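Side-chain contacts in transcriptional regulator, LacI family (Corynebacterium glutamicum, PDB 3H5T), which activates transcription of the inositol phosphate synthase gene in an inositol-dependent way by binding a palindromic promoter motif, and helps regulate cell wall biogenesis: residues A[132-137]-A[142-147]; A[107-112]-A[121-126]; A[19-24]-A[38-43]; A[14-19]-A[24-29]; A[261-266]-A[270-275]. All coordinates share one frame; numbering follows the deposited sequence.

Contact 1 of 5, residues A[132-137]-A[142-147]; sequences VVIYSV and PHIDAI
Ile134 and Val132 on strand 132-135 face Ile144 and Ile147 on helix 142-150, the first two elements of a beta-alpha-beta unit that strand 154-157 completes. Strand and helix run nearly antiparallel, at 164°, with 10.9 Å between their axes, the turn after the strand having reversed the chain. Everything that touches is a buried branched aliphatic, and the contact is wholly apolar, as expected where a helix packs on the parallel strands of the sheet in this periplasmic-binding-protein fold.

Ile134 can be followed from its CB outward. From CB, which points toward the helix, the chain forks. CG2 lies 3.7 Å from Ile144 CD1, while CG1, anti to the carbonyl carbon (chi1 -66°), passes 3.7 Å from Ile147 CD1. With chi2 extended, CD1 goes on between the two helix residues and meets both Ile144 CD1 and Ile147 CD1. It reaches Ile147 tip to tip but crosses Ile144 obliquely. Isoleucine suits the place because its two branches can serve two neighbours at once.

Val137, just past the strand, slides by Ile144 in the opposite direction, its CG1 4.1 Å from Ile144 CG1. On the neighbouring sheet strands, Leu74 and Ala154 border the same layer. At the strand's start Val132 CG1 lies 3.8 Å from Ile147 CD1 and 3.9 Å from Ile147 CG2.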
# COMPACT_ATOMS: atom_id res chain seq x y z
N VAL A 132 15.38 -7.63 -2.83
CA VAL A 132 13.94 -7.75 -2.91
C VAL A 132 13.16 -6.98 -1.85
O VAL A 132 13.51 -7.00 -0.67
CB VAL A 132 13.51 -9.23 -2.84
CG1 VAL A 132 13.98 -9.84 -1.54
CG2 VAL A 132 11.98 -9.36 -2.97
N VAL A 133 12.12 -6.30 -2.29
CA VAL A 133 11.25 -5.56 -1.38
C VAL A 133 10.07 -6.49 -1.15
O VAL A 133 9.32 -6.79 -2.08
CB VAL A 133 10.72 -4.25 -2.03
CG1 VAL A 133 9.63 -3.65 -1.17
CG2 VAL A 133 11.88 -3.27 -2.21
N ILE A 134 9.93 -6.99 0.07
CA ILE A 134 8.83 -7.90 0.35
C ILE A 134 7.63 -7.05 0.68
O ILE A 134 7.65 -6.26 1.62
CB ILE A 134 9.16 -8.86 1.51
CG1 ILE A 134 10.29 -9.80 1.07
CG2 ILE A 134 7.93 -9.67 1.88
CD1 ILE A 134 10.83 -10.71 2.15
N TYR A 135 6.59 -7.21 -0.13
CA TYR A 135 5.39 -6.41 0.06
C TYR A 135 4.16 -7.12 0.60
O TYR A 135 3.55 -7.93 -0.08
CB TYR A 135 5.03 -5.72 -1.25
CG TYR A 135 3.78 -4.88 -1.16
CD1 TYR A 135 3.65 -3.88 -0.20
CD2 TYR A 135 2.72 -5.08 -2.05
CE1 TYR A 135 2.49 -3.09 -0.12
CE2 TYR A 135 1.56 -4.30 -1.98
CZ TYR A 135 1.45 -3.31 -1.02
OH TYR A 135 0.32 -2.54 -0.96
N SER A 136 3.81 -6.79 1.84
CA SER A 136 2.62 -7.32 2.47
C SER A 136 2.45 -8.82 2.35
O SER A 136 1.50 -9.31 1.76
CB SER A 136 1.40 -6.61 1.88
OG SER A 136 0.22 -7.01 2.53
N VAL A 137 3.37 -9.56 2.94
CA VAL A 137 3.32 -11.01 2.88
C VAL A 137 2.97 -11.56 4.27
O VAL A 137 3.35 -10.99 5.30
CB VAL A 137 4.66 -11.56 2.38
CG1 VAL A 137 4.73 -13.05 2.55
CG2 VAL A 137 4.82 -11.18 0.91
N PRO A 142 6.23 -19.25 3.12
CA PRO A 142 7.43 -19.95 2.67
C PRO A 142 8.35 -19.16 1.74
O PRO A 142 9.52 -19.50 1.59
CB PRO A 142 6.87 -21.21 2.02
CG PRO A 142 5.55 -20.76 1.48
CD PRO A 142 5.01 -19.91 2.62
N HIS A 143 7.83 -18.10 1.13
CA HIS A 143 8.67 -17.28 0.24
C HIS A 143 9.68 -16.49 1.07
O HIS A 143 10.80 -16.25 0.63
CB HIS A 143 7.78 -16.36 -0.60
CG HIS A 143 6.87 -17.11 -1.53
ND1 HIS A 143 7.32 -17.71 -2.69
CD2 HIS A 143 5.57 -17.45 -1.40
CE1 HIS A 143 6.34 -18.40 -3.23
NE2 HIS A 143 5.27 -18.26 -2.47
N ILE A 144 9.27 -16.10 2.28
CA ILE A 144 10.15 -15.37 3.18
C ILE A 144 11.36 -16.27 3.48
O ILE A 144 12.51 -15.82 3.39
CB ILE A 144 9.45 -15.04 4.52
CG1 ILE A 144 8.29 -14.07 4.28
CG2 ILE A 144 10.46 -14.48 5.52
CD1 ILE A 144 8.71 -12.72 3.75
N ASP A 145 11.09 -17.53 3.83
CA ASP A 145 12.16 -18.49 4.14
C ASP A 145 13.03 -18.75 2.91
O ASP A 145 14.24 -18.91 3.02
CB ASP A 145 11.58 -19.82 4.64
CG ASP A 145 10.67 -19.65 5.86
OD1 ASP A 145 11.07 -19.00 6.84
OD2 ASP A 145 9.54 -20.19 5.83
N ALA A 146 12.40 -18.80 1.74
CA ALA A 146 13.13 -19.02 0.51
C ALA A 146 14.11 -17.88 0.26
O ALA A 146 15.24 -18.10 -0.16
CB ALA A 146 12.17 -19.17 -0.66
N ILE A 147 13.68 -16.65 0.53
CA ILE A 147 14.53 -15.48 0.34
C ILE A 147 15.71 -15.49 1.32
O ILE A 147 16.82 -15.09 0.97
CB ILE A 147 13.72 -14.17 0.54
CG1 ILE A 147 12.76 -13.99 -0.64
CG2 ILE A 147 14.65 -12.98 0.68
CD1 ILE A 147 11.85 -12.79 -0.52

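Contact 2 of 5, residues A[107-112]-A[121-126]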
# COMPACT_ATOMS: atom_id res chain seq x y z
N ILE A 107 7.53 -9.92 -8.79
CA ILE A 107 7.52 -11.38 -8.62
C ILE A 107 6.17 -11.83 -8.06
O ILE A 107 5.88 -11.59 -6.88
CB ILE A 107 8.64 -11.84 -7.62
CG1 ILE A 107 9.96 -11.12 -7.92
CG2 ILE A 107 8.88 -13.33 -7.73
CD1 ILE A 107 11.01 -11.32 -6.82
N PRO A 108 5.35 -12.50 -8.88
CA PRO A 108 4.03 -12.99 -8.47
C PRO A 108 4.13 -14.28 -7.65
O PRO A 108 4.45 -15.33 -8.19
CB PRO A 108 3.33 -13.26 -9.81
CG PRO A 108 4.10 -12.47 -10.81
CD PRO A 108 5.52 -12.63 -10.33
N ALA A 109 3.84 -14.20 -6.35
CA ALA A 109 3.92 -15.37 -5.51
C ALA A 109 2.53 -15.82 -5.09
O ALA A 109 1.73 -15.02 -4.62
CB ALA A 109 4.75 -15.07 -4.28
N SER A 110 2.24 -17.11 -5.27
CA SER A 110 0.93 -17.62 -4.90
C SER A 110 0.71 -17.64 -3.39
O SER A 110 1.59 -18.06 -2.63
CB SER A 110 0.73 -19.03 -5.44
OG SER A 110 -0.49 -19.56 -4.93
N PRO A 111 -0.46 -17.18 -2.94
CA PRO A 111 -0.82 -17.14 -1.51
C PRO A 111 -1.56 -18.41 -1.05
O PRO A 111 -1.98 -18.49 0.10
CB PRO A 111 -1.71 -15.91 -1.43
CG PRO A 111 -2.44 -15.96 -2.72
CD PRO A 111 -1.34 -16.28 -3.71
N ALA A 112 -1.70 -19.38 -1.95
CA ALA A 112 -2.40 -20.63 -1.66
C ALA A 112 -1.73 -21.46 -0.56
O ALA A 112 -0.51 -21.50 -0.45
CB ALA A 112 -2.51 -21.46 -2.93
N GLN A 121 10.97 -21.79 -3.18
CA GLN A 121 12.41 -21.66 -3.41
C GLN A 121 12.79 -21.63 -4.89
O GLN A 121 13.80 -21.03 -5.25
CB GLN A 121 13.14 -22.77 -2.65
CG GLN A 121 12.86 -22.68 -1.14
CD GLN A 121 13.40 -23.85 -0.33
OE1 GLN A 121 13.37 -25.01 -0.77
NE2 GLN A 121 13.87 -23.56 0.89
N GLN A 122 12.00 -22.27 -5.74
CA GLN A 122 12.29 -22.25 -7.18
C GLN A 122 11.88 -20.89 -7.74
O GLN A 122 12.52 -20.35 -8.64
CB GLN A 122 11.52 -23.34 -7.91
CG GLN A 122 12.09 -24.72 -7.69
CD GLN A 122 11.49 -25.74 -8.62
OE1 GLN A 122 11.90 -26.91 -8.62
NE2 GLN A 122 10.51 -25.32 -9.42
N LEU A 123 10.79 -20.34 -7.22
CA LEU A 123 10.34 -19.04 -7.67
C LEU A 123 11.42 -18.03 -7.31
O LEU A 123 11.93 -17.30 -8.17
CB LEU A 123 9.01 -18.66 -6.99
CG LEU A 123 8.53 -17.24 -7.32
CD1 LEU A 123 8.42 -17.09 -8.84
CD2 LEU A 123 7.18 -16.96 -6.66
N VAL A 124 11.79 -18.01 -6.02
CA VAL A 124 12.78 -17.09 -5.50
C VAL A 124 14.18 -17.22 -6.08
O VAL A 124 14.82 -16.21 -6.36
CB VAL A 124 12.89 -17.18 -3.97
CG1 VAL A 124 14.01 -16.27 -3.47
CG2 VAL A 124 11.56 -16.77 -3.35
N ASN A 125 14.67 -18.45 -6.26
CA ASN A 125 16.02 -18.63 -6.81
C ASN A 125 16.07 -18.31 -8.30
O ASN A 125 17.15 -18.23 -8.88
CB ASN A 125 16.53 -20.06 -6.57
CG ASN A 125 16.56 -20.44 -5.10
OD1 ASN A 125 16.74 -19.60 -4.23
ND2 ASN A 125 16.39 -21.72 -4.83
N ASN A 126 14.92 -18.12 -8.92
CA ASN A 126 14.90 -17.78 -10.34
C ASN A 126 14.54 -16.32 -10.58
O ASN A 126 14.18 -15.92 -11.68
CB ASN A 126 13.95 -18.71 -11.11
CG ASN A 126 14.47 -20.15 -11.18
OD1 ASN A 126 15.60 -20.40 -11.62
ND2 ASN A 126 13.64 -21.09 -10.74
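Ala109 and Leu123 bring the backbones to 7.7 Å between their CA atoms, where the end of strand 103-108 runs into a loop against the last turns of helix 117-125. On the helix side a single residue does the touching. Leu123 has CG anti to its own N (chi1 175°), which carries its forked end onto the strand, and the two methyls divide the work. CD1 goes to the branch methyl of Ile107, with Ile107 CG2 3.9 Å from Leu123 CD1 and equally far from Leu123 CG. CD2 settles over the backbone further on: Pro108 O is 3.5 Å from Leu123 CD2, a van der Waals approach, and Ala109 CB is 3.9 Å from that same methyl. Leu123, itself partly exposed, thus covers the buried Ile107 and Ala109.

Leucine suits the helix position because its fork spans three successive residues, and the small Ala109 lets a methyl come close to the main chain. Beyond it, Ser110 OG accepts from Ala112 N, an ST turn that shapes the departing loop.

Strand 103-108 is an outermost strand of its sheet, and Ile107 is paired by backbone bonds to Val73 and Leu75 of strand 70-75. Helix 142-150 lies alongside, its His143 against Ala109 and its Ala146 against Val124.

Contact 3 of 5, residues A[19-24]-A[38-43]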
# COMPACT_ATOMS: atom_id res chain seq x y z
N LEU A 19 20.97 33.96 -20.17
CA LEU A 19 22.08 34.34 -21.04
C LEU A 19 21.71 35.31 -22.16
O LEU A 19 22.55 35.69 -22.98
CB LEU A 19 22.70 33.08 -21.64
CG LEU A 19 23.31 32.10 -20.65
CD1 LEU A 19 23.47 30.74 -21.29
CD2 LEU A 19 24.64 32.64 -20.15
N GLY A 20 20.44 35.71 -22.21
CA GLY A 20 20.02 36.62 -23.26
C GLY A 20 20.11 36.04 -24.66
O GLY A 20 20.33 36.78 -25.62
N ILE A 21 19.95 34.72 -24.79
CA ILE A 21 19.98 34.09 -26.10
C ILE A 21 18.63 33.39 -26.34
O ILE A 21 17.71 33.52 -25.54
CB ILE A 21 21.15 33.06 -26.25
CG1 ILE A 21 21.14 32.06 -25.09
CG2 ILE A 21 22.49 33.80 -26.30
CD1 ILE A 21 22.25 31.02 -25.19
N SER A 22 18.51 32.66 -27.45
CA SER A 22 17.26 31.97 -27.76
C SER A 22 17.23 30.55 -27.20
O SER A 22 18.27 29.97 -26.91
CB SER A 22 17.05 31.93 -29.27
OG SER A 22 16.85 33.24 -29.79
N ARG A 23 16.03 29.99 -27.04
CA ARG A 23 15.95 28.64 -26.52
C ARG A 23 16.56 27.68 -27.54
O ARG A 23 17.10 26.64 -27.18
CB ARG A 23 14.51 28.25 -26.21
CG ARG A 23 13.72 27.90 -27.44
CD ARG A 23 12.42 27.24 -27.09
NE ARG A 23 11.86 26.60 -28.27
CZ ARG A 23 10.62 26.11 -28.35
NH1 ARG A 23 9.80 26.19 -27.32
NH2 ARG A 23 10.22 25.55 -29.48
N THR A 24 16.46 28.02 -28.82
CA THR A 24 17.03 27.18 -29.87
C THR A 24 18.56 27.24 -29.73
O THR A 24 19.25 26.25 -29.99
CB THR A 24 16.61 27.66 -31.28
OG1 THR A 24 15.19 27.56 -31.41
CG2 THR A 24 17.26 26.80 -32.36
N ALA A 38 32.66 27.40 -29.69
CA ALA A 38 33.03 26.53 -28.57
C ALA A 38 32.87 27.27 -27.24
O ALA A 38 32.66 26.66 -26.20
CB ALA A 38 34.46 26.05 -28.73
N GLU A 39 32.97 28.60 -27.29
CA GLU A 39 32.85 29.41 -26.09
C GLU A 39 31.40 29.59 -25.60
O GLU A 39 31.15 29.56 -24.39
CB GLU A 39 33.49 30.78 -26.30
CG GLU A 39 35.00 30.73 -26.56
CD GLU A 39 35.37 30.48 -28.03
OE1 GLU A 39 36.08 31.33 -28.60
OE2 GLU A 39 34.97 29.44 -28.61
N LEU A 40 30.46 29.77 -26.52
CA LEU A 40 29.06 29.93 -26.14
C LEU A 40 28.47 28.58 -25.73
O LEU A 40 27.58 28.52 -24.88
CB LEU A 40 28.22 30.53 -27.28
CG LEU A 40 26.73 30.74 -26.96
CD1 LEU A 40 26.57 31.76 -25.84
CD2 LEU A 40 25.97 31.22 -28.21
N ARG A 41 28.97 27.51 -26.34
CA ARG A 41 28.47 26.18 -26.01
C ARG A 41 28.85 25.88 -24.57
O ARG A 41 28.03 25.41 -23.77
CB ARG A 41 29.08 25.14 -26.94
CG ARG A 41 28.63 23.72 -26.68
CD ARG A 41 29.24 22.77 -27.70
NE ARG A 41 28.76 21.41 -27.50
CZ ARG A 41 29.16 20.62 -26.51
NH1 ARG A 41 30.06 21.04 -25.64
NH2 ARG A 41 28.63 19.41 -26.38
N GLN A 42 30.10 26.16 -24.23
CA GLN A 42 30.60 25.93 -22.89
C GLN A 42 29.82 26.78 -21.88
O GLN A 42 29.46 26.29 -20.80
CB GLN A 42 32.09 26.27 -22.80
CG GLN A 42 32.73 25.70 -21.56
CD GLN A 42 32.48 24.21 -21.45
OE1 GLN A 42 33.00 23.42 -22.24
NE2 GLN A 42 31.66 23.81 -20.48
N ARG A 43 29.56 28.04 -22.22
CA ARG A 43 28.80 28.92 -21.34
C ARG A 43 27.39 28.38 -21.09
O ARG A 43 26.88 28.41 -19.97
CB ARG A 43 28.72 30.33 -21.94
CG ARG A 43 28.15 31.37 -20.99
CD ARG A 43 28.09 32.72 -21.65
NE ARG A 43 29.42 33.18 -22.03
CZ ARG A 43 30.34 33.59 -21.18
NH1 ARG A 43 30.09 33.60 -19.87
NH2 ARG A 43 31.53 33.98 -21.62
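Leu19 sets CG anti to its carbonyl carbon (chi1 -62°) and Arg43 sets CG anti to its backbone N (chi1 -171°), and these two choices bring the leucine fork against the stem of the arginine. The contact belongs to the helix-turn-helix headpiece of the LacI family: residues 19-24 run through the turn into the start of helix 23-31, while 38-43 open the third helix, 38-50.

The meeting of Leu19 with Arg43 is purely aliphatic. Leu19 CD2 lies 3.8 Å from Arg43 CD and just as near Arg43 CG, so the methyl rests on the methylenes. The arginine chain then bends at chi3 (-61°), turning NE away from the leucine and leaving the guanidinium on the exposed surface. A long side chain of this sort suits a surface position, since its stem can shield a leucine while its charged end can remain at the surface.

The turn itself rests on Gly20, whose positive phi ends the preceding helix in a Schellman motif; such a backbone favours glycine. The chain can then turn sharply and present Ile21 to the third helix. Leu40 does not aim its CB straight at the turn, yet its forked tip swings in toward Ile21. Ile44, a turn further along, also touches Leu19 and Ile21, continuing the apolar patch along the helix, and Thr25 of helix 23-31 touches Leu40. The second link is looser, a methyl pair in which Ile21 CD1 stands 4.4 Å from Leu40 CD1.

Contact 4 of 5, residues A[14-19]-A[24-29]; sequences SIAAKL and TTVSNA
Val26 meets Ile15 and Ala16, with Ala16 and Val26 only 6.1 Å apart at their CA atoms, where the two helices of the helix-turn-helix motif pack against each other. Apolar packing makes up the whole of the cross-contact. Val26 places CG1 anti to its backbone N (chi1 177°) and CG2 anti to its carbonyl carbon, and both methyls face helix 11-19. CG2 works at the centre, with Ile15 CG2 3.5 Å and Ala16 CB 3.7 Å from Val26 CG2. CG1 joins on one flank, 3.7 Å from Ile15 CG2. The side chains of Ile15 and Val26 cross at about a right angle, and the isoleucine's branch methyl meets both valine methyls.

The backbone bonds of the two segments run within each helix. Lys18 N bonds to Ser14 O at 2.8 Å, and Asn28 N to Thr24 O at 2.8 Å. Thr25 OG1 adds a bond with Ser22 N, joining the first turn of helix 23-31 to the residue before it.

Behind the contact, Ala48, Met51 and Tyr53 touch Ile15. The chemistry suggests that shape sets the distance between the helices: alanine has little side chain to hold the backbones apart, and valine supplies two methyls to pack against helix 11-19, which probably helps set how the second helix, the usual DNA-recognition helix of this motif, is held.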
# COMPACT_ATOMS: atom_id res chain seq x y z
N SER A 14 14.70 29.05 -19.59
CA SER A 14 15.33 29.71 -18.44
C SER A 14 16.81 29.95 -18.75
O SER A 14 17.34 31.03 -18.51
CB SER A 14 15.23 28.84 -17.20
OG SER A 14 13.91 28.39 -16.99
N ILE A 15 17.48 28.91 -19.25
CA ILE A 15 18.89 29.01 -19.60
C ILE A 15 19.08 30.11 -20.66
O ILE A 15 20.01 30.91 -20.56
CB ILE A 15 19.40 27.66 -20.13
CG1 ILE A 15 19.44 26.65 -18.98
CG2 ILE A 15 20.74 27.83 -20.80
CD1 ILE A 15 19.83 25.23 -19.39
N ALA A 16 18.21 30.14 -21.66
CA ALA A 16 18.31 31.17 -22.69
C ALA A 16 18.11 32.55 -22.09
O ALA A 16 18.86 33.48 -22.39
CB ALA A 16 17.28 30.93 -23.79
N ALA A 17 17.11 32.68 -21.23
CA ALA A 17 16.80 33.95 -20.58
C ALA A 17 17.95 34.45 -19.73
O ALA A 17 18.29 35.63 -19.77
CB ALA A 17 15.54 33.82 -19.72
N LYS A 18 18.55 33.57 -18.94
CA LYS A 18 19.66 33.98 -18.10
C LYS A 18 20.85 34.46 -18.94
O LYS A 18 21.64 35.30 -18.48
CB LYS A 18 20.09 32.83 -17.18
CG LYS A 18 21.22 33.18 -16.23
CD LYS A 18 21.81 31.94 -15.54
CE LYS A 18 23.08 32.29 -14.73
NZ LYS A 18 23.75 31.10 -14.10
N LEU A 19 20.97 33.96 -20.17
CA LEU A 19 22.08 34.34 -21.04
C LEU A 19 21.71 35.31 -22.16
O LEU A 19 22.55 35.69 -22.98
CB LEU A 19 22.70 33.08 -21.64
CG LEU A 19 23.31 32.10 -20.65
CD1 LEU A 19 23.47 30.74 -21.29
CD2 LEU A 19 24.64 32.64 -20.15
N THR A 24 16.46 28.02 -28.82
CA THR A 24 17.03 27.18 -29.87
C THR A 24 18.56 27.24 -29.73
O THR A 24 19.25 26.25 -29.99
CB THR A 24 16.61 27.66 -31.28
OG1 THR A 24 15.19 27.56 -31.41
CG2 THR A 24 17.26 26.80 -32.36
N THR A 25 19.07 28.40 -29.32
CA THR A 25 20.51 28.57 -29.13
C THR A 25 20.95 27.53 -28.10
O THR A 25 21.93 26.81 -28.31
CB THR A 25 20.87 29.97 -28.56
OG1 THR A 25 20.18 30.99 -29.28
CG2 THR A 25 22.36 30.20 -28.68
N VAL A 26 20.22 27.47 -26.99
CA VAL A 26 20.50 26.53 -25.91
C VAL A 26 20.40 25.09 -26.40
O VAL A 26 21.24 24.25 -26.07
CB VAL A 26 19.52 26.72 -24.71
CG1 VAL A 26 19.79 25.66 -23.63
CG2 VAL A 26 19.66 28.12 -24.14
N SER A 27 19.38 24.81 -27.20
CA SER A 27 19.18 23.47 -27.74
C SER A 27 20.38 23.05 -28.61
O SER A 27 20.90 21.93 -28.46
CB SER A 27 17.90 23.42 -28.57
OG SER A 27 17.61 22.09 -28.94
N ASN A 28 20.81 23.93 -29.50
CA ASN A 28 21.94 23.63 -30.38
C ASN A 28 23.15 23.21 -29.56
O ASN A 28 23.93 22.36 -29.97
CB ASN A 28 22.28 24.84 -31.25
CG ASN A 28 21.19 25.14 -32.26
OD1 ASN A 28 20.38 24.28 -32.57
ND2 ASN A 28 21.19 26.35 -32.79
N ALA A 29 23.30 23.82 -28.39
CA ALA A 29 24.41 23.49 -27.52
C ALA A 29 24.41 21.99 -27.24
O ALA A 29 25.46 21.38 -27.06
CB ALA A 29 24.29 24.27 -26.21

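Contact 5 of 5, residues A[261-266]-A[270-275]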
# COMPACT_ATOMS: atom_id res chain seq x y z
N GLU A 261 -23.28 -9.73 1.25
CA GLU A 261 -23.55 -10.78 2.22
C GLU A 261 -23.68 -10.28 3.66
O GLU A 261 -24.58 -10.69 4.39
CB GLU A 261 -22.46 -11.85 2.16
CG GLU A 261 -22.93 -13.21 2.62
CD GLU A 261 -21.80 -14.14 2.96
OE1 GLU A 261 -20.91 -14.34 2.11
OE2 GLU A 261 -21.82 -14.69 4.08
N LEU A 262 -22.78 -9.39 4.07
CA LEU A 262 -22.79 -8.85 5.43
C LEU A 262 -24.02 -8.00 5.74
O LEU A 262 -24.61 -8.12 6.81
CB LEU A 262 -21.53 -8.00 5.65
CG LEU A 262 -21.41 -7.30 7.00
CD1 LEU A 262 -21.10 -8.33 8.07
CD2 LEU A 262 -20.31 -6.26 6.94
N LEU A 263 -24.38 -7.12 4.81
CA LEU A 263 -25.52 -6.23 4.99
C LEU A 263 -26.83 -6.95 4.76
O LEU A 263 -27.87 -6.55 5.28
CB LEU A 263 -25.40 -5.04 4.04
CG LEU A 263 -24.13 -4.20 4.24
CD1 LEU A 263 -24.08 -3.08 3.22
CD2 LEU A 263 -24.10 -3.66 5.67
N GLU A 264 -26.77 -8.02 3.97
CA GLU A 264 -27.94 -8.82 3.66
C GLU A 264 -28.19 -9.77 4.83
O GLU A 264 -29.33 -10.11 5.15
CB GLU A 264 -27.68 -9.62 2.38
CG GLU A 264 -28.81 -9.63 1.38
CD GLU A 264 -28.37 -10.13 0.02
OE1 GLU A 264 -27.72 -11.19 -0.06
OE2 GLU A 264 -28.69 -9.45 -0.99
N THR A 265 -27.10 -10.19 5.49
CA THR A 265 -27.16 -11.09 6.63
C THR A 265 -27.49 -10.37 7.94
O THR A 265 -28.19 -10.90 8.80
CB THR A 265 -25.84 -11.85 6.77
OG1 THR A 265 -25.62 -12.64 5.59
CG2 THR A 265 -25.86 -12.77 7.98
N HIS A 266 -26.96 -9.16 8.09
CA HIS A 266 -27.21 -8.36 9.29
C HIS A 266 -27.79 -7.01 8.85
O HIS A 266 -27.08 -6.00 8.82
CB HIS A 266 -25.91 -8.16 10.08
CG HIS A 266 -25.21 -9.43 10.44
ND1 HIS A 266 -24.41 -10.12 9.55
CD2 HIS A 266 -25.19 -10.15 11.59
CE1 HIS A 266 -23.92 -11.20 10.14
NE2 HIS A 266 -24.38 -11.24 11.38
N THR A 270 -25.82 -0.45 11.56
CA THR A 270 -25.91 0.97 11.28
C THR A 270 -24.59 1.51 10.72
O THR A 270 -24.55 2.59 10.13
CB THR A 270 -26.27 1.77 12.55
OG1 THR A 270 -25.23 1.63 13.52
CG2 THR A 270 -27.58 1.25 13.14
N ALA A 271 -23.51 0.75 10.92
CA ALA A 271 -22.19 1.16 10.44
C ALA A 271 -21.31 -0.02 10.08
O ALA A 271 -21.48 -1.11 10.63
CB ALA A 271 -21.50 2.01 11.49
N VAL A 272 -20.38 0.20 9.16
CA VAL A 272 -19.45 -0.84 8.73
C VAL A 272 -18.03 -0.29 8.67
O VAL A 272 -17.75 0.64 7.91
CB VAL A 272 -19.82 -1.39 7.32
CG1 VAL A 272 -18.67 -2.23 6.77
CG2 VAL A 272 -21.09 -2.22 7.40
N LEU A 273 -17.14 -0.86 9.48
CA LEU A 273 -15.74 -0.44 9.48
C LEU A 273 -14.92 -1.38 8.61
O LEU A 273 -14.89 -2.58 8.85
CB LEU A 273 -15.17 -0.43 10.91
CG LEU A 273 -13.68 -0.07 11.02
CD1 LEU A 273 -13.41 0.60 12.35
CD2 LEU A 273 -12.83 -1.32 10.86
N CYS A 274 -14.26 -0.82 7.60
CA CYS A 274 -13.43 -1.59 6.69
C CYS A 274 -11.96 -1.48 7.02
O CYS A 274 -11.48 -0.45 7.46
CB CYS A 274 -13.65 -1.12 5.25
SG CYS A 274 -15.31 -1.31 4.67
N THR A 275 -11.24 -2.56 6.76
CA THR A 275 -9.81 -2.64 7.00
C THR A 275 -9.02 -2.00 5.86
O THR A 275 -7.84 -1.66 6.02
CB THR A 275 -9.40 -4.12 7.14
OG1 THR A 275 -9.82 -4.60 8.43
CG2 THR A 275 -7.91 -4.28 7.00
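Val272, at the start of strand 271-274, receives Leu262 and Leu263 from the last turn of helix 252-265. This is a helix-on-sheet contact in an alpha/beta lobe of the periplasmic-binding-protein fold. The helix connects strand 244-247 to the parallel strand 271-274, with strand 192-197 lying between them in the sheet.

The close side is small and oily. With CG1 anti to the backbone N (chi1 167°), Val272 CG2 falls anti to the carbonyl carbon and is the methyl that serves both leucines: Leu263 CD2 lies 3.8 Å from Val272 CG2, and Leu262 CD2 comes to 4.1 Å from it, tip to tip. Leucines suit the helix because their long forks can reach a strand whose backbone stays 8.9 Å away at the nearest CA pair, Leu263 and Val272; a beta-branched valine suits the extended strand backbone and presents a short, stiff pair of methyls. Leu195 of strand 192-197 backs Leu262 and Val272, and Tyr286 and Leu287 of helix 277-289 close in on Leu263.

Leu263, unlike buried Leu262, is partly exposed, and away from the strand the helix is polar, with Glu264 and Thr265 exposed. Just past the helix, His266 is the first residue to leave helical geometry; its ND1 makes a weak 3.4 Å bond to Leu262 O, which lies at the imidazole edge. Glu261 O accepts from Thr265 N at 2.8 Å.

How the contacts relate
The five contacts fall into three groups. Contacts 3 and 4 form one unit in the DNA-binding headpiece: their centres are 5 Å apart, they share Leu19 and Thr24, and a probable hydrogen bond joins Ile21 N to Ala16 O at 2.9 Å. Contacts 1 and 2 are built on the same sheet, with centres 9 Å apart, and meet where Ala146 CB packs 3.6 Å from Gln121 CG. Contact 5 belongs to the other sheet of the effector-binding region, its centre about 33 Å from that of contact 1. LacI-family proteins usually bind effectors between two such lobes. The headpiece lies far off, contacts 4 and 5 being about 62 Å apart between centres.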